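Local coordinates for CRISPR protein (Archaeoglobus fulgidus, PDB 4MJK), which is a Cas5-family CRISPR protein, probably a subunit of the type I-A Cascade complex that helps to hold the CRISPR RNA, at residues L79-S82 with D83-R86; A252-G256 with G257-I261. All blocks are in the same frame, centred on the assembly; numbering follows the deposited sequence.

Contact 1: L79-S82 with D83-R86; sequences LRYS and DINR
Leu79, next to last in strand 76-80, lays its CD2 methyl across Ile84 CG1 at 3.6 Å, the two side chains crossing at about a right angle. Arg80, the N-cap residue of the helix that follows, grips Asp83 side-on: Arg80 NE donates to Asp83 OD2 at 3.0 Å and Arg80 NH2 to Asp83 OD1 at 2.8 Å, a two-pronged salt bridge in which the guanidinium and carboxylate planes stand 57° apart. Asp83 OD2 also accepts from Arg80 N at 3.1 Å, from the same face of the carboxylate as NE, so two donors hold that oxygen. A bend at chi3 (-62°) brings NE and NH2 round to the Asp83 carboxylate, while Arg80 O receives Ile84 N in its carbonyl plane and starts the helical bonding. Tyr81 offers a ring face to Ile84 CD1, which sits 3.9 Å from the centroid and 7° off the normal, a CH-pi contact; Tyr81 O accepts Asn85 N at 2.8 Å. From Ser82, the carbonyl oxygen accepts Arg86 N. Strand 76-80 thus passes directly into helix 81-87, packed through Tyr81 and Ile84 against Ile117 of strand 115-120, while Tyr81 OH and Asn85 OD1 bond to Leu118 and Ser119 of the second subunit.

Contact 2: A252-G256 with G257-I261; sequences AYEAG and GEVVI
Glu254 and Val259 face each other as a non-hydrogen-bonded pair, and their side chains meet obliquely: Glu254 CG lies 4.0 Å from Val259 CG2. With CG anti to the backbone N (chi1 176°) and the chain extended beyond it, the glutamate runs past that methyl, and its OE1 forms a salt bridge with Lys170. A glycine in place of Glu254 would probably uncover Val259 CG2 and leave the Lys170 ammonium without this carboxylate. Val259 CG1, the other methyl, touches Ala252 CB at 4.0 Å. This is a beta hairpin with a two-residue loop, closed by a type II' turn with Gly256, at positive phi, and Gly257 in its corners; Glu258 N reaches Ala255 O at 3.0 Å, and Ala255 N returns a bond to Glu258 O. Farther from the turn, Tyr253 N donates to Val260 O at 2.7 Å, nearly straight at 170°. On the face shared by Tyr253 and Val260, Tyr253 CB approaches Val260 CG1 at 4.2 Å, and the ring turns its edge to Val260 O, its hydroxyl bonding to Arg263 O. Glu258 CG lies 3.7 Å from Ala255 O, and a bend at chi2 (-65°) then leads the carboxylate away from the first strand, where OE1 is bound by Lys72 and Tyr178.

Both contacts are local: contact 1 joins a strand to the helix after it, contact 2 two strands through a tight turn. They lie on opposite sides of the chain's centre, with centres 33 Å apart and nearest atoms about 21 Å apart, so neither touches the other. Residues 79-86 leave the three-stranded sheet and meet the second subunit, whereas residues 252-261 end the six-stranded antiparallel sheet, with strand 258-263 outermost within the chain, and touch no other protein chain of the assembly. Strand 66-73, at the far edge of that larger sheet, precedes contact 1 in sequence and also packs against Tyr253 and Val260 of contact 2.

Contact 1: L79-S82 with D83-R86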
ATOM      1  N   LEU A  79       5.279  -7.405  -2.251  1.00 11.20           N
ATOM      2  CA  LEU A  79       4.742  -7.458  -3.601  1.00 13.36           C
ATOM      3  C   LEU A  79       5.232  -6.194  -4.285  1.00 11.83           C
ATOM      4  O   LEU A  79       4.717  -5.116  -4.032  1.00 11.85           O
ATOM      5  CB  LEU A  79       3.204  -7.516  -3.558  1.00 13.77           C
ATOM      6  CG  LEU A  79       2.478  -7.533  -4.902  1.00 16.76           C
ATOM      7  CD1 LEU A  79       2.782  -8.816  -5.661  1.00 20.43           C
ATOM      8  CD2 LEU A  79       0.954  -7.360  -4.710  1.00 19.97           C
ATOM      9  N   ARG A  80       6.269  -6.323  -5.105  1.00 10.54           N
ATOM     10  CA  ARG A  80       6.881  -5.153  -5.719  1.00 13.65           C
ATOM     11  C   ARG A  80       5.943  -4.613  -6.788  1.00 15.24           C
ATOM     12  O   ARG A  80       5.207  -5.377  -7.413  1.00 13.53           O
ATOM     13  CB  ARG A  80       8.229  -5.520  -6.333  1.00 12.95           C
ATOM     14  CG  ARG A  80       9.212  -6.095  -5.331  1.00 13.89           C
ATOM     15  CD  ARG A  80      10.407  -6.686  -6.051  1.00 15.74           C
ATOM     16  NE  ARG A  80      10.004  -7.780  -6.927  1.00 16.47           N
ATOM     17  CZ  ARG A  80      10.763  -8.275  -7.899  1.00 25.89           C
ATOM     18  NH1 ARG A  80      11.974  -7.767  -8.124  1.00 24.17           N
ATOM     19  NH2 ARG A  80      10.309  -9.268  -8.655  1.00 23.90           N
ATOM     20  N   TYR A  81       5.954  -3.304  -7.009  1.00 13.75           N
ATOM     21  CA  TYR A  81       5.096  -2.791  -8.072  1.00 14.95           C
ATOM     22  C   TYR A  81       5.564  -3.320  -9.421  1.00 18.13           C
ATOM     23  O   TYR A  81       4.786  -3.424 -10.368  1.00 18.42           O
ATOM     24  CB  TYR A  81       4.982  -1.267  -8.044  1.00 16.56           C
ATOM     25  CG  TYR A  81       3.671  -0.822  -7.435  1.00 15.17           C
ATOM     26  CD1 TYR A  81       3.583  -0.513  -6.086  1.00 16.10           C
ATOM     27  CD2 TYR A  81       2.509  -0.749  -8.204  1.00 18.39           C
ATOM     28  CE1 TYR A  81       2.382  -0.124  -5.520  1.00 15.82           C
ATOM     29  CE2 TYR A  81       1.293  -0.359  -7.645  1.00 16.54           C
ATOM     30  CZ  TYR A  81       1.243  -0.053  -6.301  1.00 19.88           C
ATOM     31  OH  TYR A  81       0.062   0.347  -5.721  1.00 19.18           O
ATOM     32  N   SER A  82       6.834  -3.699  -9.504  1.00 16.23           N
ATOM     33  CA  SER A  82       7.298  -4.338 -10.730  1.00 21.58           C
ATOM     34  C   SER A  82       6.589  -5.682 -10.944  1.00 21.00           C
ATOM     35  O   SER A  82       6.273  -6.025 -12.083  1.00 23.93           O
ATOM     36  CB  SER A  82       8.834  -4.457 -10.783  1.00 20.69           C
ATOM     37  OG  SER A  82       9.314  -5.501  -9.965  1.00 26.75           O
ATOM     38  N   ASP A  83       6.316  -6.417  -9.857  1.00 17.14           N
ATOM     39  CA  ASP A  83       5.525  -7.664  -9.917  1.00 17.66           C
ATOM     40  C   ASP A  83       4.080  -7.361 -10.338  1.00 22.66           C
ATOM     41  O   ASP A  83       3.487  -8.043 -11.182  1.00 20.06           O
ATOM     42  CB  ASP A  83       5.468  -8.341  -8.541  1.00 19.20           C
ATOM     43  CG  ASP A  83       6.809  -8.910  -8.092  1.00 23.14           C
ATOM     44  OD1 ASP A  83       7.497  -9.525  -8.934  1.00 25.19           O
ATOM     45  OD2 ASP A  83       7.164  -8.744  -6.893  1.00 23.17           O
ATOM     46  N   ILE A  84       3.513  -6.334  -9.714  1.00 17.09           N
ATOM     47  CA  ILE A  84       2.148  -5.923  -9.980  1.00 19.04           C
ATOM     48  C   ILE A  84       1.940  -5.497 -11.438  1.00 22.30           C
ATOM     49  O   ILE A  84       0.982  -5.929 -12.090  1.00 20.15           O
ATOM     50  CB  ILE A  84       1.743  -4.769  -9.052  1.00 18.29           C
ATOM     51  CG1 ILE A  84       1.523  -5.287  -7.626  1.00 16.87           C
ATOM     52  CG2 ILE A  84       0.483  -4.068  -9.591  1.00 19.14           C
ATOM     53  CD1 ILE A  84       1.727  -4.211  -6.538  1.00 18.72           C
ATOM     54  N   ASN A  85       2.825  -4.639 -11.940  1.00 17.11           N
ATOM     55  CA  ASN A  85       2.672  -4.114 -13.291  1.00 24.06           C
ATOM     56  C   ASN A  85       2.907  -5.221 -14.317  1.00 26.81           C
ATOM     57  O   ASN A  85       2.349  -5.188 -15.409  1.00 27.38           O
ATOM     58  CB  ASN A  85       3.554  -2.879 -13.517  1.00 23.82           C
ATOM     59  CG  ASN A  85       3.048  -1.671 -12.742  1.00 29.87           C
ATOM     60  OD1 ASN A  85       1.876  -1.618 -12.370  1.00 28.68           O
ATOM     61  ND2 ASN A  85       3.922  -0.703 -12.482  1.00 31.15           N
ATOM     62  N   ARG A  86       3.699  -6.218 -13.929  1.00 23.55           N
ATOM     63  CA  ARG A  86       3.878  -7.430 -14.727  1.00 26.17           C
ATOM     64  C   ARG A  86       2.602  -8.282 -14.792  1.00 32.58           C
ATOM     65  O   ARG A  86       2.154  -8.654 -15.881  1.00 31.81           O
ATOM     66  CB  ARG A  86       5.023  -8.269 -14.165  1.00 29.18           C
ATOM     67  CG  ARG A  86       5.957  -8.824 -15.234  1.00 37.95           C
ATOM     68  CD  ARG A  86       7.096  -9.640 -14.631  1.00 46.82           C
ATOM     69  NE  ARG A  86       7.817 -10.412 -15.644  1.00 49.38           N
ATOM     70  CZ  ARG A  86       8.857 -11.201 -15.385  1.00 50.93           C
ATOM     71  NH1 ARG A  86       9.310 -11.324 -14.142  1.00 55.49           N
ATOM     72  NH2 ARG A  86       9.448 -11.868 -16.368  1.00 44.95           N
TER

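Contact 2: A252-G256 with G257-I261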
ATOM      1  N   ALA A 252      29.054 -14.461  12.777  1.00 16.79           N
ATOM      2  CA  ALA A 252      27.663 -14.580  13.163  1.00 17.19           C
ATOM      3  C   ALA A 252      27.482 -14.018  14.568  1.00 19.75           C
ATOM      4  O   ALA A 252      28.307 -14.271  15.455  1.00 21.57           O
ATOM      5  CB  ALA A 252      27.250 -16.038  13.129  1.00 17.72           C
ATOM      6  N   TYR A 253      26.415 -13.252  14.778  1.00 14.11           N
ATOM      7  CA  TYR A 253      26.131 -12.699  16.098  1.00 15.39           C
ATOM      8  C   TYR A 253      24.838 -13.294  16.606  1.00 17.81           C
ATOM      9  O   TYR A 253      23.829 -13.294  15.900  1.00 13.98           O
ATOM     10  CB  TYR A 253      26.043 -11.170  16.058  1.00 16.46           C
ATOM     11  CG  TYR A 253      27.343 -10.529  15.675  1.00 16.02           C
ATOM     12  CD1 TYR A 253      28.278 -10.172  16.641  1.00 19.52           C
ATOM     13  CD2 TYR A 253      27.664 -10.308  14.339  1.00 17.99           C
ATOM     14  CE1 TYR A 253      29.491  -9.596  16.287  1.00 21.50           C
ATOM     15  CE2 TYR A 253      28.868  -9.724  13.975  1.00 18.03           C
ATOM     16  CZ  TYR A 253      29.780  -9.381  14.956  1.00 21.16           C
ATOM     17  OH  TYR A 253      30.981  -8.815  14.597  1.00 24.86           O
ATOM     18  N   GLU A 254      24.877 -13.825  17.822  1.00 16.95           N
ATOM     19  CA  GLU A 254      23.757 -14.595  18.338  1.00 20.55           C
ATOM     20  C   GLU A 254      23.252 -14.066  19.670  1.00 20.43           C
ATOM     21  O   GLU A 254      24.039 -13.690  20.546  1.00 21.77           O
ATOM     22  CB  GLU A 254      24.124 -16.088  18.457  1.00 24.45           C
ATOM     23  CG  GLU A 254      23.018 -16.941  19.093  1.00 28.43           C
ATOM     24  CD  GLU A 254      23.257 -18.443  18.952  1.00 38.37           C
ATOM     25  OE1 GLU A 254      24.407 -18.839  18.656  1.00 42.97           O
ATOM     26  OE2 GLU A 254      22.293 -19.226  19.137  1.00 38.07           O
ATOM     27  N   ALA A 255      21.930 -14.023  19.798  1.00 20.34           N
ATOM     28  CA  ALA A 255      21.271 -13.707  21.057  1.00 24.17           C
ATOM     29  C   ALA A 255      20.125 -14.692  21.206  1.00 26.81           C
ATOM     30  O   ALA A 255      19.107 -14.582  20.518  1.00 21.57           O
ATOM     31  CB  ALA A 255      20.743 -12.274  21.050  1.00 19.77           C
ATOM     32  N   GLY A 256      20.290 -15.667  22.092  1.00 28.68           N
ATOM     33  CA  GLY A 256      19.302 -16.721  22.196  1.00 25.70           C
ATOM     34  C   GLY A 256      19.219 -17.417  20.857  1.00 28.22           C
ATOM     35  O   GLY A 256      20.242 -17.822  20.305  1.00 27.52           O
ATOM     36  N   GLY A 257      18.013 -17.546  20.316  1.00 26.15           N
ATOM     37  CA  GLY A 257      17.847 -18.205  19.032  1.00 25.38           C
ATOM     38  C   GLY A 257      18.072 -17.309  17.820  1.00 24.28           C
ATOM     39  O   GLY A 257      18.133 -17.797  16.695  1.00 27.32           O
ATOM     40  N   GLU A 258      18.193 -16.004  18.037  1.00 20.86           N
ATOM     41  CA  GLU A 258      18.306 -15.066  16.922  1.00 19.74           C
ATOM     42  C   GLU A 258      19.755 -14.971  16.471  1.00 18.05           C
ATOM     43  O   GLU A 258      20.645 -14.670  17.273  1.00 16.44           O
ATOM     44  CB  GLU A 258      17.815 -13.680  17.325  1.00 17.14           C
ATOM     45  CG  GLU A 258      16.463 -13.652  18.063  1.00 21.04           C
ATOM     46  CD  GLU A 258      15.297 -14.131  17.201  1.00 26.80           C
ATOM     47  OE1 GLU A 258      15.146 -13.649  16.057  1.00 24.89           O
ATOM     48  OE2 GLU A 258      14.523 -14.994  17.675  1.00 33.98           O
ATOM     49  N   VAL A 259      19.988 -15.220  15.189  1.00 13.53           N
ATOM     50  CA  VAL A 259      21.337 -15.169  14.637  1.00 15.05           C
ATOM     51  C   VAL A 259      21.407 -14.260  13.416  1.00 14.07           C
ATOM     52  O   VAL A 259      20.643 -14.410  12.471  1.00 14.26           O
ATOM     53  CB  VAL A 259      21.839 -16.568  14.230  1.00 19.32           C
ATOM     54  CG1 VAL A 259      23.292 -16.493  13.739  1.00 18.34           C
ATOM     55  CG2 VAL A 259      21.719 -17.540  15.400  1.00 22.33           C
ATOM     56  N   VAL A 260      22.322 -13.302  13.431  1.00 13.85           N
ATOM     57  CA  VAL A 260      22.492 -12.477  12.257  1.00 12.18           C
ATOM     58  C   VAL A 260      23.966 -12.437  11.844  1.00 13.60           C
ATOM     59  O   VAL A 260      24.857 -12.420  12.681  1.00 13.03           O
ATOM     60  CB  VAL A 260      21.945 -11.059  12.481  1.00 12.38           C
ATOM     61  CG1 VAL A 260      22.790 -10.299  13.520  1.00 12.17           C
ATOM     62  CG2 VAL A 260      21.876 -10.320  11.163  1.00 13.09           C
ATOM     63  N   ILE A 261      24.209 -12.429  10.544  1.00 14.53           N
ATOM     64  CA  ILE A 261      25.573 -12.437  10.026  1.00 15.51           C
ATOM     65  C   ILE A 261      26.026 -11.012   9.736  1.00 15.37           C
ATOM     66  O   ILE A 261      25.304 -10.245   9.104  1.00 13.12           O
ATOM     67  CB  ILE A 261      25.666 -13.285   8.744  1.00 14.18           C
ATOM     68  CG1 ILE A 261      25.333 -14.744   9.046  1.00 16.49           C
ATOM     69  CG2 ILE A 261      27.070 -13.201   8.120  1.00 15.77           C
ATOM     70  CD1 ILE A 261      24.970 -15.531   7.807  1.00 16.84           C
TER